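Local coordinates for protein cytochrome C' (Rhodopseudomonas palustris, PDB 1MQV) that has no precisely known function but is a high-spin bacterial cytochrome that carries a covalently bound heme c without a sixth iron ligand and probably takes part in electron transfer, at residues A6-I11 against A53-D58; A30-A35 against G94-E99; P69-D74 against D118-K123; A83-A88 against G107-N112. The protein carries 3 engineered substitutions. All blocks are in the same frame, centred on the assembly; numbering follows the deposited sequence.

Contact 1: residues A6-I11 against A53-D58; sequences AQRKAI and ALFPAD. With HEC (heme c), chain C.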
# COMPACT_ATOMS: atom_id res chain seq x y z
N ALA A 6 -12.07 1.66 -10.99
CA ALA A 6 -11.01 2.29 -11.75
C ALA A 6 -10.22 3.22 -10.83
O ALA A 6 -8.99 3.32 -10.94
CB ALA A 6 -11.59 3.06 -12.94
N GLN A 7 -10.91 3.89 -9.92
CA GLN A 7 -10.22 4.82 -9.03
C GLN A 7 -9.22 4.12 -8.14
O GLN A 7 -8.07 4.55 -8.00
CB GLN A 7 -11.18 5.52 -8.09
CG GLN A 7 -11.92 6.69 -8.67
CD GLN A 7 -12.96 7.20 -7.70
OE1 GLN A 7 -14.15 7.09 -7.96
NE2 GLN A 7 -12.52 7.74 -6.57
N ARG A 8 -9.68 3.04 -7.52
CA ARG A 8 -8.82 2.32 -6.56
C ARG A 8 -7.67 1.63 -7.26
O ARG A 8 -6.57 1.57 -6.72
CB ARG A 8 -9.65 1.34 -5.70
CG ARG A 8 -10.16 0.10 -6.43
CD ARG A 8 -11.42 -0.42 -5.77
NE ARG A 8 -11.74 -1.79 -6.17
CZ ARG A 8 -12.91 -2.38 -5.90
NH1 ARG A 8 -13.86 -1.73 -5.23
NH2 ARG A 8 -13.13 -3.63 -6.28
N LYS A 9 -7.87 1.12 -8.47
CA LYS A 9 -6.76 0.47 -9.16
C LYS A 9 -5.69 1.49 -9.52
O LYS A 9 -4.49 1.16 -9.54
CB LYS A 9 -7.27 -0.24 -10.43
CG LYS A 9 -7.88 -1.65 -10.19
CD LYS A 9 -8.42 -2.14 -11.56
CE LYS A 9 -8.25 -3.62 -11.78
NZ LYS A 9 -8.73 -3.92 -13.16
N ALA A 10 -6.11 2.73 -9.80
CA ALA A 10 -5.17 3.78 -10.16
C ALA A 10 -4.32 4.14 -8.93
O ALA A 10 -3.10 4.33 -9.03
CB ALA A 10 -5.90 5.02 -10.67
N ILE A 11 -4.97 4.21 -7.79
CA ILE A 11 -4.25 4.54 -6.55
C ILE A 11 -3.31 3.38 -6.16
O ILE A 11 -2.18 3.61 -5.73
CB ILE A 11 -5.22 4.82 -5.40
CG1 ILE A 11 -5.93 6.16 -5.62
CG2 ILE A 11 -4.47 4.80 -4.03
CD1 ILE A 11 -7.22 6.29 -4.79
N ALA A 53 -12.32 4.24 1.45
CA ALA A 53 -13.58 4.75 0.95
C ALA A 53 -13.92 4.23 -0.46
O ALA A 53 -14.96 4.58 -1.01
CB ALA A 53 -13.56 6.27 0.96
N LEU A 54 -13.09 3.35 -1.01
CA LEU A 54 -13.32 2.87 -2.39
C LEU A 54 -13.68 1.40 -2.64
O LEU A 54 -13.49 0.89 -3.76
CB LEU A 54 -12.10 3.24 -3.23
CG LEU A 54 -11.71 4.69 -3.23
CD1 LEU A 54 -10.40 4.82 -4.05
CD2 LEU A 54 -12.81 5.51 -3.90
N PHE A 55 -14.15 0.69 -1.61
CA PHE A 55 -14.54 -0.70 -1.77
C PHE A 55 -15.99 -0.93 -1.32
O PHE A 55 -16.26 -1.59 -0.33
CB PHE A 55 -13.59 -1.64 -0.97
CG PHE A 55 -12.20 -1.75 -1.57
CD1 PHE A 55 -11.24 -0.76 -1.32
CD2 PHE A 55 -11.87 -2.79 -2.44
CE1 PHE A 55 -9.99 -0.80 -1.91
CE2 PHE A 55 -10.60 -2.85 -3.05
CZ PHE A 55 -9.66 -1.85 -2.78
N PRO A 56 -16.96 -0.39 -2.08
CA PRO A 56 -18.37 -0.58 -1.70
C PRO A 56 -18.90 -1.96 -2.08
O PRO A 56 -18.49 -2.53 -3.08
CB PRO A 56 -19.08 0.53 -2.48
CG PRO A 56 -18.28 0.57 -3.79
CD PRO A 56 -16.81 0.34 -3.35
N ALA A 57 -19.82 -2.50 -1.28
CA ALA A 57 -20.39 -3.81 -1.60
C ALA A 57 -21.10 -3.81 -2.99
O ALA A 57 -21.15 -4.84 -3.65
CB ALA A 57 -21.35 -4.25 -0.49
N ASP A 58 -21.63 -2.67 -3.44
CA ASP A 58 -22.30 -2.67 -4.75
C ASP A 58 -21.31 -2.79 -5.91
O ASP A 58 -21.69 -2.72 -7.08
CB ASP A 58 -23.23 -1.45 -4.93
CG ASP A 58 -22.53 -0.13 -4.76
OD1 ASP A 58 -21.38 -0.01 -5.20
OD2 ASP A 58 -23.14 0.81 -4.20
FE HEC C . -2.51 -3.94 -3.05
CHA HEC C . -4.11 -4.27 -5.99
CHB HEC C . 0.27 -2.83 -4.71
CHC HEC C . -1.15 -2.88 -0.14
CHD HEC C . -5.49 -4.64 -1.30
NA HEC C . -2.00 -3.62 -5.02
C1A HEC C . -2.84 -3.82 -6.07
C2A HEC C . -2.15 -3.50 -7.27
C3A HEC C . -0.85 -3.10 -6.94
C4A HEC C . -0.80 -3.18 -5.50
CMA HEC C . 0.34 -2.69 -7.75
CAA HEC C . -2.71 -3.66 -8.68
CBA HEC C . -3.42 -2.39 -9.08
CGA HEC C . -3.83 -2.42 -10.56
O1A HEC C . -3.12 -1.81 -11.37
O2A HEC C . -4.85 -3.06 -10.89
NB HEC C . -0.83 -3.09 -2.55
C1B HEC C . 0.28 -2.80 -3.32
C2B HEC C . 1.46 -2.39 -2.52
C3B HEC C . 1.06 -2.41 -1.24
C4B HEC C . -0.37 -2.81 -1.26
CMB HEC C . 2.86 -2.07 -3.14
CAB HEC C . 1.84 -2.13 -0.04
CBB HEC C . 2.63 -0.98 0.11
NC HEC C . -3.20 -3.72 -1.17
C1C HEC C . -2.49 -3.29 -0.05
C2C HEC C . -3.24 -3.42 1.14
C3C HEC C . -4.47 -3.94 0.86
C4C HEC C . -4.41 -4.13 -0.62
CMC HEC C . -2.67 -3.20 2.58
CAC HEC C . -5.60 -4.35 1.68
CBC HEC C . -5.74 -3.74 3.02
ND HEC C . -4.44 -4.38 -3.50
C1D HEC C . -5.50 -4.76 -2.72
C2D HEC C . -6.65 -5.22 -3.54
C3D HEC C . -6.22 -5.10 -4.84
C4D HEC C . -4.86 -4.57 -4.83
CMD HEC C . -8.06 -5.45 -2.94
CAD HEC C . -7.15 -5.40 -6.12
CBD HEC C . -7.74 -4.01 -6.49
CGD HEC C . -8.81 -4.18 -7.56
O1D HEC C . -8.52 -4.94 -8.50
O2D HEC C . -9.90 -3.58 -7.45
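Arg8 reaches from helix 4-27 along the loop 53-58 to a heme propionate, and each part of its chain meets something different. CB lies 3.9 Å from Leu54 CD1, a methyl that also touches Ile11 CD1. CG, set between the backbone N and the carbonyl carbon (chi1 72°), lies near heme O2D and Phe55 CZ. With the chain extended from there to NE, CD passes over the face of the Phe55 ring, 3.9 Å from its centroid, in a CH-pi contact. The guanidinium continues over the rim of that face, nearly parallel to the ring, with Phe55 CD2 3.5 Å above its plane. At its edge NE donates to heme O2D (2.9 Å), and NH2 adds a weak bond to the same oxygen. NH1 gives a nearly straight bond to Leu54 O (3.0 Å), in the carbonyl plane on a lone pair; Ser59 OG and Thr65 OG1 take further bonds from NH1 and NH2. A leucine here would probably leave the propionate without its cationic partner and Leu54 O without this donor. Arginine suits the place because one flat cation serves ring, carbonyl and carboxylate together, as befits the propionate-binding edge of a heme pocket.

Contact 2: residues A30-A35 against G94-E99; sequences AKWDQA and GTIKDE. Engineered in segment 30-35: Trp32 (natural residue Phe).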
# COMPACT_ATOMS: atom_id res chain seq x y z
N ALA A 30 20.39 1.32 -7.12
CA ALA A 30 20.13 2.77 -7.08
C ALA A 30 20.71 3.22 -5.77
O ALA A 30 20.61 2.50 -4.78
CB ALA A 30 18.64 3.10 -7.14
N LYS A 31 21.32 4.39 -5.75
CA LYS A 31 21.94 4.92 -4.54
C LYS A 31 20.87 5.45 -3.58
O LYS A 31 19.81 5.89 -4.01
CB LYS A 31 22.87 6.09 -4.89
CG LYS A 31 23.88 5.85 -6.01
CD LYS A 31 23.21 5.51 -7.35
CE LYS A 31 22.09 6.48 -7.73
NZ LYS A 31 21.14 5.86 -8.70
N TRP A 32 21.16 5.39 -2.29
CA TRP A 32 20.27 5.92 -1.26
C TRP A 32 19.94 7.38 -1.58
O TRP A 32 20.82 8.13 -2.03
CB TRP A 32 20.98 5.85 0.09
CG TRP A 32 20.39 6.73 1.10
CD1 TRP A 32 20.93 7.87 1.62
CD2 TRP A 32 19.15 6.51 1.81
NE1 TRP A 32 20.12 8.37 2.60
CE2 TRP A 32 19.02 7.56 2.73
CE3 TRP A 32 18.14 5.54 1.74
CZ2 TRP A 32 17.92 7.66 3.59
CZ3 TRP A 32 17.05 5.64 2.60
CH2 TRP A 32 16.95 6.69 3.50
N ASP A 33 18.68 7.78 -1.36
CA ASP A 33 18.25 9.15 -1.61
C ASP A 33 17.16 9.35 -0.58
O ASP A 33 16.06 8.80 -0.75
CB ASP A 33 17.68 9.25 -3.04
CG ASP A 33 17.29 10.67 -3.42
OD1 ASP A 33 16.61 11.36 -2.62
OD2 ASP A 33 17.66 11.09 -4.54
N GLN A 34 17.45 10.08 0.50
CA GLN A 34 16.46 10.25 1.56
C GLN A 34 15.14 10.86 1.09
O GLN A 34 14.06 10.44 1.51
CB GLN A 34 17.01 11.06 2.74
CG GLN A 34 15.90 11.39 3.73
CD GLN A 34 16.35 11.47 5.17
OE1 GLN A 34 15.56 11.23 6.09
NE2 GLN A 34 17.62 11.83 5.39
N ALA A 35 15.23 11.83 0.19
CA ALA A 35 14.06 12.51 -0.33
C ALA A 35 13.14 11.55 -1.11
O ALA A 35 11.91 11.61 -0.97
CB ALA A 35 14.51 13.67 -1.23
N GLY A 94 9.61 8.74 10.06
CA GLY A 94 10.39 9.16 11.20
C GLY A 94 11.55 8.22 11.50
O GLY A 94 12.60 8.66 11.96
N THR A 95 11.38 6.93 11.23
CA THR A 95 12.44 5.96 11.54
C THR A 95 13.45 5.70 10.44
O THR A 95 14.56 5.24 10.72
CB THR A 95 11.85 4.62 11.98
OG1 THR A 95 11.16 4.01 10.89
CG2 THR A 95 10.87 4.84 13.14
N ILE A 96 13.09 5.94 9.18
CA ILE A 96 14.05 5.70 8.09
C ILE A 96 14.77 7.00 7.69
O ILE A 96 14.25 7.84 6.96
CB ILE A 96 13.34 5.03 6.88
CG1 ILE A 96 12.87 3.64 7.34
CG2 ILE A 96 14.34 4.89 5.67
CD1 ILE A 96 12.06 2.85 6.29
N LYS A 97 16.00 7.13 8.17
CA LYS A 97 16.77 8.36 7.97
C LYS A 97 18.09 8.18 7.21
O LYS A 97 18.77 9.17 6.89
CB LYS A 97 17.07 8.96 9.35
CG LYS A 97 18.11 8.12 10.11
CD LYS A 97 18.40 8.65 11.49
CE LYS A 97 17.35 8.20 12.47
NZ LYS A 97 17.62 8.73 13.84
N ASP A 98 18.45 6.93 6.94
CA ASP A 98 19.67 6.62 6.21
C ASP A 98 19.53 5.23 5.64
O ASP A 98 18.54 4.58 5.92
CB ASP A 98 20.90 6.69 7.12
CG ASP A 98 20.73 5.93 8.43
OD1 ASP A 98 20.02 4.91 8.46
OD2 ASP A 98 21.35 6.33 9.43
N GLU A 99 20.52 4.76 4.87
CA GLU A 99 20.45 3.45 4.24
C GLU A 99 20.36 2.32 5.23
O GLU A 99 19.64 1.34 5.02
CB GLU A 99 21.63 3.22 3.29
CG GLU A 99 21.48 1.89 2.56
CD GLU A 99 22.16 1.89 1.23
OE1 GLU A 99 22.50 3.00 0.74
OE2 GLU A 99 22.34 0.80 0.66
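Asp98, which backs onto the engineered Trp32, has its OD1 bonded to Ser101 OG, and the same carboxylate also caps a backbone N just beyond the segment. Aspartate suits this N-cap position of helix 99-120, since a short carboxylate can turn back onto an amide of the first turn. Ser101 OG is also bonded to Lys97 N, which helps to fix the backbone that the indole lies against. Trp32 CZ2 comes within 3.3 Å of Asp98 CA. On that face Asp98 C lies toward the rim of the ring and Glu99 N sits over its centre, 3.7 Å above the plane. The opposite face is met by Gln34 N, so the indole is a slab between two stretches of backbone. Its CG is anti to the backbone N (chi1 161°), which carries the ring across to the 97-99 turn. At the edge of the indole, Ile96 CG2 touches CH2 at 3.8 Å, and Leu102, Met25 and Val37 add apolar neighbours from three helices. Glu99 OE1 approaches Trp32 CB at 3.3 Å. Gln34 NE2 comes to 3.3 Å from Lys97 O, but the angle is too poor for a hydrogen bond. In segment 30-35, Asp33 at the N-cap of helix 34-50 bonds through OD1 to Val36 N. The polar groups are thus spent mainly on starting the two helices, while the contact between the segments rests on dispersion and shape: a large aromatic surface laid flat on peptide groups, with little directional bonding to fix its position.

Contact 3: residues P69-D74 against D118-K123; sequences PKIFED and DDFRAK. Engineered in segment 69-74: Phe72 (natural residue Trp). With HEC (heme c), chain C.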
# COMPACT_ATOMS: atom_id res chain seq x y z
N PRO A 69 -14.43 -11.33 -2.93
CA PRO A 69 -15.64 -11.07 -2.16
C PRO A 69 -15.45 -11.15 -0.65
O PRO A 69 -16.22 -10.54 0.11
CB PRO A 69 -16.62 -12.14 -2.67
CG PRO A 69 -16.14 -12.38 -4.09
CD PRO A 69 -14.64 -12.41 -3.91
N LYS A 70 -14.41 -11.87 -0.21
CA LYS A 70 -14.10 -12.05 1.20
C LYS A 70 -14.03 -10.70 1.92
O LYS A 70 -14.35 -10.59 3.11
CB LYS A 70 -12.79 -12.80 1.35
CG LYS A 70 -12.42 -13.16 2.82
CD LYS A 70 -11.18 -14.04 2.90
CE LYS A 70 -10.76 -14.31 4.35
NZ LYS A 70 -11.78 -15.09 5.11
N ILE A 71 -13.64 -9.67 1.18
CA ILE A 71 -13.56 -8.34 1.74
C ILE A 71 -14.83 -7.93 2.48
O ILE A 71 -14.77 -7.39 3.59
CB ILE A 71 -13.32 -7.32 0.61
CG1 ILE A 71 -11.90 -7.57 0.05
CG2 ILE A 71 -13.58 -5.87 1.12
CD1 ILE A 71 -11.57 -6.81 -1.23
N PHE A 72 -15.98 -8.21 1.89
CA PHE A 72 -17.23 -7.79 2.52
C PHE A 72 -17.72 -8.62 3.69
O PHE A 72 -18.69 -8.25 4.35
CB PHE A 72 -18.29 -7.62 1.43
CG PHE A 72 -17.83 -6.69 0.35
CD1 PHE A 72 -17.68 -5.33 0.62
CD2 PHE A 72 -17.35 -7.18 -0.86
CE1 PHE A 72 -17.06 -4.50 -0.29
CE2 PHE A 72 -16.73 -6.35 -1.77
CZ PHE A 72 -16.58 -5.01 -1.48
N GLU A 73 -17.01 -9.71 3.97
CA GLU A 73 -17.35 -10.57 5.09
C GLU A 73 -16.40 -10.31 6.22
O GLU A 73 -16.54 -10.91 7.26
CB GLU A 73 -17.23 -12.04 4.73
CG GLU A 73 -18.38 -12.60 3.90
CD GLU A 73 -18.25 -14.10 3.70
OE1 GLU A 73 -18.33 -14.85 4.70
OE2 GLU A 73 -18.05 -14.53 2.54
N ASP A 74 -15.41 -9.46 5.99
CA ASP A 74 -14.43 -9.14 7.02
C ASP A 74 -14.00 -7.70 6.76
O ASP A 74 -12.80 -7.38 6.80
CB ASP A 74 -13.22 -10.05 6.87
CG ASP A 74 -12.85 -10.71 8.17
OD1 ASP A 74 -13.02 -10.05 9.23
OD2 ASP A 74 -12.38 -11.86 8.14
N ASP A 118 -2.81 -11.72 0.40
CA ASP A 118 -3.11 -13.12 0.59
C ASP A 118 -4.55 -13.42 0.96
O ASP A 118 -5.01 -14.52 0.67
CB ASP A 118 -2.16 -13.75 1.61
CG ASP A 118 -0.72 -13.82 1.11
OD1 ASP A 118 -0.48 -13.82 -0.11
OD2 ASP A 118 0.19 -13.89 1.96
N ASP A 119 -5.27 -12.48 1.58
CA ASP A 119 -6.65 -12.71 1.94
C ASP A 119 -7.68 -12.06 1.04
O ASP A 119 -8.78 -12.60 0.87
CB ASP A 119 -6.97 -12.21 3.36
CG ASP A 119 -6.44 -13.14 4.48
OD1 ASP A 119 -6.40 -14.36 4.27
OD2 ASP A 119 -6.07 -12.64 5.58
N PHE A 120 -7.33 -10.95 0.42
CA PHE A 120 -8.33 -10.15 -0.29
C PHE A 120 -8.09 -9.80 -1.75
O PHE A 120 -8.90 -9.05 -2.31
CB PHE A 120 -8.49 -8.86 0.52
CG PHE A 120 -8.86 -9.09 1.96
CD1 PHE A 120 -10.10 -9.60 2.30
CD2 PHE A 120 -7.97 -8.78 3.00
CE1 PHE A 120 -10.48 -9.81 3.64
CE2 PHE A 120 -8.34 -8.98 4.34
CZ PHE A 120 -9.60 -9.49 4.66
N ARG A 121 -7.02 -10.31 -2.34
CA ARG A 121 -6.69 -10.05 -3.74
C ARG A 121 -6.58 -11.34 -4.54
O ARG A 121 -6.06 -12.32 -4.05
CB ARG A 121 -5.37 -9.28 -3.84
CG ARG A 121 -5.01 -8.80 -5.26
CD ARG A 121 -3.53 -8.38 -5.31
NE ARG A 121 -3.14 -7.97 -6.64
CZ ARG A 121 -2.08 -7.22 -6.91
NH1 ARG A 121 -1.31 -6.81 -5.91
NH2 ARG A 121 -1.78 -6.89 -8.16
N ALA A 122 -7.11 -11.36 -5.75
CA ALA A 122 -7.00 -12.56 -6.57
C ALA A 122 -5.52 -12.85 -6.90
O ALA A 122 -4.70 -11.94 -7.08
CB ALA A 122 -7.83 -12.39 -7.85
N LYS A 123 -5.20 -14.14 -6.99
CA LYS A 123 -3.84 -14.64 -7.27
C LYS A 123 -3.64 -15.14 -8.70
O LYS A 123 -2.59 -14.79 -9.29
CB LYS A 123 -3.51 -15.78 -6.31
CG LYS A 123 -3.60 -15.38 -4.87
CD LYS A 123 -3.10 -16.48 -3.96
CE LYS A 123 -2.39 -15.85 -2.78
NZ LYS A 123 -1.89 -16.85 -1.80
FE HEC C . -2.51 -3.94 -3.05
CHA HEC C . -4.11 -4.27 -5.99
CHB HEC C . 0.27 -2.83 -4.71
CHC HEC C . -1.15 -2.88 -0.14
CHD HEC C . -5.49 -4.64 -1.30
NA HEC C . -2.00 -3.62 -5.02
C1A HEC C . -2.84 -3.82 -6.07
C2A HEC C . -2.15 -3.50 -7.27
C3A HEC C . -0.85 -3.10 -6.94
C4A HEC C . -0.80 -3.18 -5.50
CMA HEC C . 0.34 -2.69 -7.75
CAA HEC C . -2.71 -3.66 -8.68
CBA HEC C . -3.42 -2.39 -9.08
CGA HEC C . -3.83 -2.42 -10.56
O1A HEC C . -3.12 -1.81 -11.37
O2A HEC C . -4.85 -3.06 -10.89
NB HEC C . -0.83 -3.09 -2.55
C1B HEC C . 0.28 -2.80 -3.32
C2B HEC C . 1.46 -2.39 -2.52
C3B HEC C . 1.06 -2.41 -1.24
C4B HEC C . -0.37 -2.81 -1.26
CMB HEC C . 2.86 -2.07 -3.14
CAB HEC C . 1.84 -2.13 -0.04
CBB HEC C . 2.63 -0.98 0.11
NC HEC C . -3.20 -3.72 -1.17
C1C HEC C . -2.49 -3.29 -0.05
C2C HEC C . -3.24 -3.42 1.14
C3C HEC C . -4.47 -3.94 0.86
C4C HEC C . -4.41 -4.13 -0.62
CMC HEC C . -2.67 -3.20 2.58
CAC HEC C . -5.60 -4.35 1.68
CBC HEC C . -5.74 -3.74 3.02
ND HEC C . -4.44 -4.38 -3.50
C1D HEC C . -5.50 -4.76 -2.72
C2D HEC C . -6.65 -5.22 -3.54
C3D HEC C . -6.22 -5.10 -4.84
C4D HEC C . -4.86 -4.57 -4.83
CMD HEC C . -8.06 -5.45 -2.94
CAD HEC C . -7.15 -5.40 -6.12
CBD HEC C . -7.74 -4.01 -6.49
CGD HEC C . -8.81 -4.18 -7.56
O1D HEC C . -8.52 -4.94 -8.50
O2D HEC C . -9.90 -3.58 -7.45
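Ile71 CG1 and Phe120 CD1 meet at 3.5 Å, the apolar centre of this contact, where a branched chain and a flat ring suit the buried seam between loop and helix. The isoleucine branch comes at the ring obliquely, and its CD1 reaches on to Phe120 O at 3.6 Å. Lys70 spends its aliphatic part beside the same ring: CG, anti to the backbone N (chi1 -175°), stands 4.0 Å from Phe120 CE1, and CD touches Asp119 O. A lysine fits here because its methylenes can pack while its charged end points on toward the surface. At the ring's edge lie Asp74 CB and, in plane, Lys70 O. One ring face is met by the neighbouring Asp119 CB, offset toward the rim.

Further out, Phe120 is held by an edge-to-face contact with Phe78 and by backbone bonding to Leu68, while Ala122 bonds in the same way to Ala66. Asp119 OD2 forms a salt bridge with Lys77. Arg121, where the chain leaves the helix, lays its guanidinium over the heme, with NH1 3.4 Å from heme C1A. The contact therefore fastens the loop leading into helix 75-95 against the C-terminal end of helix 99-120; Phe78 and Lys77 bring in the first turn of helix 75-95, and the heme borders the contact at Phe120 and Arg121.

Contact 4: residues A83-A88 against G107-N112; sequences AKLAAA and GGVLGN. With HEC (heme c), chain C.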
# COMPACT_ATOMS: atom_id res chain seq x y z
N ALA A 83 -5.32 0.95 7.47
CA ALA A 83 -4.95 1.91 8.52
C ALA A 83 -3.59 1.50 9.07
O ALA A 83 -2.77 2.38 9.46
CB ALA A 83 -5.96 1.93 9.63
N LYS A 84 -3.36 0.19 9.15
CA LYS A 84 -2.07 -0.32 9.64
C LYS A 84 -0.94 0.09 8.68
O LYS A 84 0.10 0.59 9.09
CB LYS A 84 -2.12 -1.86 9.78
CG LYS A 84 -0.80 -2.53 10.14
CD LYS A 84 -1.00 -3.98 10.56
CE LYS A 84 0.35 -4.62 10.85
NZ LYS A 84 0.20 -6.06 11.00
N LEU A 85 -1.18 -0.04 7.38
CA LEU A 85 -0.15 0.36 6.45
C LEU A 85 0.09 1.86 6.50
O LEU A 85 1.22 2.31 6.41
CB LEU A 85 -0.52 -0.11 5.02
CG LEU A 85 0.41 0.38 3.90
CD1 LEU A 85 1.92 -0.08 4.07
CD2 LEU A 85 -0.22 -0.18 2.59
N ALA A 86 -0.98 2.64 6.67
CA ALA A 86 -0.83 4.08 6.72
C ALA A 86 0.00 4.44 7.92
O ALA A 86 0.93 5.25 7.82
CB ALA A 86 -2.23 4.76 6.79
N ALA A 87 -0.29 3.82 9.05
CA ALA A 87 0.49 4.11 10.26
C ALA A 87 1.94 3.60 10.17
O ALA A 87 2.84 4.22 10.73
CB ALA A 87 -0.20 3.51 11.45
N ALA A 88 2.17 2.49 9.48
CA ALA A 88 3.54 1.98 9.32
C ALA A 88 4.36 2.92 8.44
O ALA A 88 5.52 3.25 8.76
CB ALA A 88 3.50 0.55 8.70
N GLY A 107 10.94 -3.48 6.10
CA GLY A 107 10.13 -4.69 6.14
C GLY A 107 8.78 -4.54 6.83
O GLY A 107 7.77 -5.11 6.39
N GLY A 108 8.74 -3.77 7.92
CA GLY A 108 7.49 -3.57 8.64
C GLY A 108 6.42 -2.89 7.78
O GLY A 108 5.21 -3.12 7.92
N VAL A 109 6.88 -2.06 6.86
CA VAL A 109 5.98 -1.36 5.98
C VAL A 109 5.47 -2.30 4.89
O VAL A 109 4.24 -2.53 4.74
CB VAL A 109 6.70 -0.17 5.31
CG1 VAL A 109 5.73 0.59 4.42
CG2 VAL A 109 7.30 0.76 6.40
N LEU A 110 6.42 -2.81 4.11
CA LEU A 110 6.11 -3.67 2.98
C LEU A 110 5.43 -4.98 3.29
O LEU A 110 4.77 -5.56 2.42
CB LEU A 110 7.38 -3.92 2.14
CG LEU A 110 8.18 -2.70 1.62
CD1 LEU A 110 9.26 -3.18 0.67
CD2 LEU A 110 7.23 -1.73 0.88
N GLY A 111 5.57 -5.49 4.51
CA GLY A 111 4.91 -6.76 4.81
C GLY A 111 3.38 -6.66 4.78
O GLY A 111 2.68 -7.67 4.60
N ASN A 112 2.86 -5.44 4.94
CA ASN A 112 1.44 -5.20 4.94
C ASN A 112 0.87 -5.46 3.55
O ASN A 112 -0.29 -5.85 3.45
CB ASN A 112 1.18 -3.75 5.35
CG ASN A 112 1.36 -3.54 6.82
OD1 ASN A 112 0.61 -4.12 7.62
ND2 ASN A 112 2.38 -2.74 7.20
FE HEC C . -2.51 -3.94 -3.05
CHA HEC C . -4.11 -4.27 -5.99
CHB HEC C . 0.27 -2.83 -4.71
CHC HEC C . -1.15 -2.88 -0.14
CHD HEC C . -5.49 -4.64 -1.30
NA HEC C . -2.00 -3.62 -5.02
C1A HEC C . -2.84 -3.82 -6.07
C2A HEC C . -2.15 -3.50 -7.27
C3A HEC C . -0.85 -3.10 -6.94
C4A HEC C . -0.80 -3.18 -5.50
CMA HEC C . 0.34 -2.69 -7.75
CAA HEC C . -2.71 -3.66 -8.68
CBA HEC C . -3.42 -2.39 -9.08
CGA HEC C . -3.83 -2.42 -10.56
O1A HEC C . -3.12 -1.81 -11.37
O2A HEC C . -4.85 -3.06 -10.89
NB HEC C . -0.83 -3.09 -2.55
C1B HEC C . 0.28 -2.80 -3.32
C2B HEC C . 1.46 -2.39 -2.52
C3B HEC C . 1.06 -2.41 -1.24
C4B HEC C . -0.37 -2.81 -1.26
CMB HEC C . 2.86 -2.07 -3.14
CAB HEC C . 1.84 -2.13 -0.04
CBB HEC C . 2.63 -0.98 0.11
NC HEC C . -3.20 -3.72 -1.17
C1C HEC C . -2.49 -3.29 -0.05
C2C HEC C . -3.24 -3.42 1.14
C3C HEC C . -4.47 -3.94 0.86
C4C HEC C . -4.41 -4.13 -0.62
CMC HEC C . -2.67 -3.20 2.58
CAC HEC C . -5.60 -4.35 1.68
CBC HEC C . -5.74 -3.74 3.02
ND HEC C . -4.44 -4.38 -3.50
C1D HEC C . -5.50 -4.76 -2.72
C2D HEC C . -6.65 -5.22 -3.54
C3D HEC C . -6.22 -5.10 -4.84
C4D HEC C . -4.86 -4.57 -4.83
CMD HEC C . -8.06 -5.45 -2.94
CAD HEC C . -7.15 -5.40 -6.12
CBD HEC C . -7.74 -4.01 -6.49
CGD HEC C . -8.81 -4.18 -7.56
O1D HEC C . -8.52 -4.94 -8.50
O2D HEC C . -9.90 -3.58 -7.45
O HOH W 1 -0.03 -6.81 8.06
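This is antiparallel helix-to-helix packing within the four-helix bundle, joining helix 75-95 to helix 99-120 beside the heme. The axes of the short segments approach to 9.0 Å, with an angle of 157° between their directions. Small residues allow a close fit: the CA atoms of Ala88 and Val109 are only 5.3 Å apart, and Ala88 CB rests against Asn112 ND2. Leu85 supplies the apolar wedge. Its CG is anti to the backbone N (chi1 173°), and its two methyls divide the work: CD1 lies against Val109 O (3.4 Å) and packs across Val109 CG1 at 3.9 Å, whereas CD2 meets heme CBB, also at 3.9 Å.

Asn112 brings a polar group into this interface and has both ends of its amide engaged. ND2 bends back along its own helix to donate to Val109 O (3.1 Å), tilted from the carbonyl plane; Asn112 N reaches that oxygen from the same face. OD1 accepts from a water at 2.8 Å, which in turn accepts from Lys84 NZ, while the extended methylenes of Lys84 run past OD1 without a direct bond. A leucine in place of Asn112 would probably leave the bridging water without its acceptor and Val109 O without its side-chain donor, freeing the Lys84 ammonium to move.

Around this pair, helix 34-50 touches Leu85 through Ile44 and Ser48, and helix 4-27 does so through Met15, so that Leu85 meets all three other helices and the heme.

Overall arrangement
Contacts 1, 3 and 4 are partly buried beside the heme, contact 4 nearest the centre of the chain, and contact 2 is a surface contact at the far end of the bundle, its centre about 31 Å from that of contact 1. Contacts 2 and 4 share helix 75-95; contacts 3 and 4 share helix 99-120. Contacts 1 and 3 touch where the engineered Phe72 meets the backbone of 55-57, and both face the heme, as contact 4 does. Chemistry follows place: charge and hydrogen bonding at the propionate in contact 1, ring packing in contact 3, small side chains with one water bridge in contact 4, and an indole against capped helix starts in contact 2.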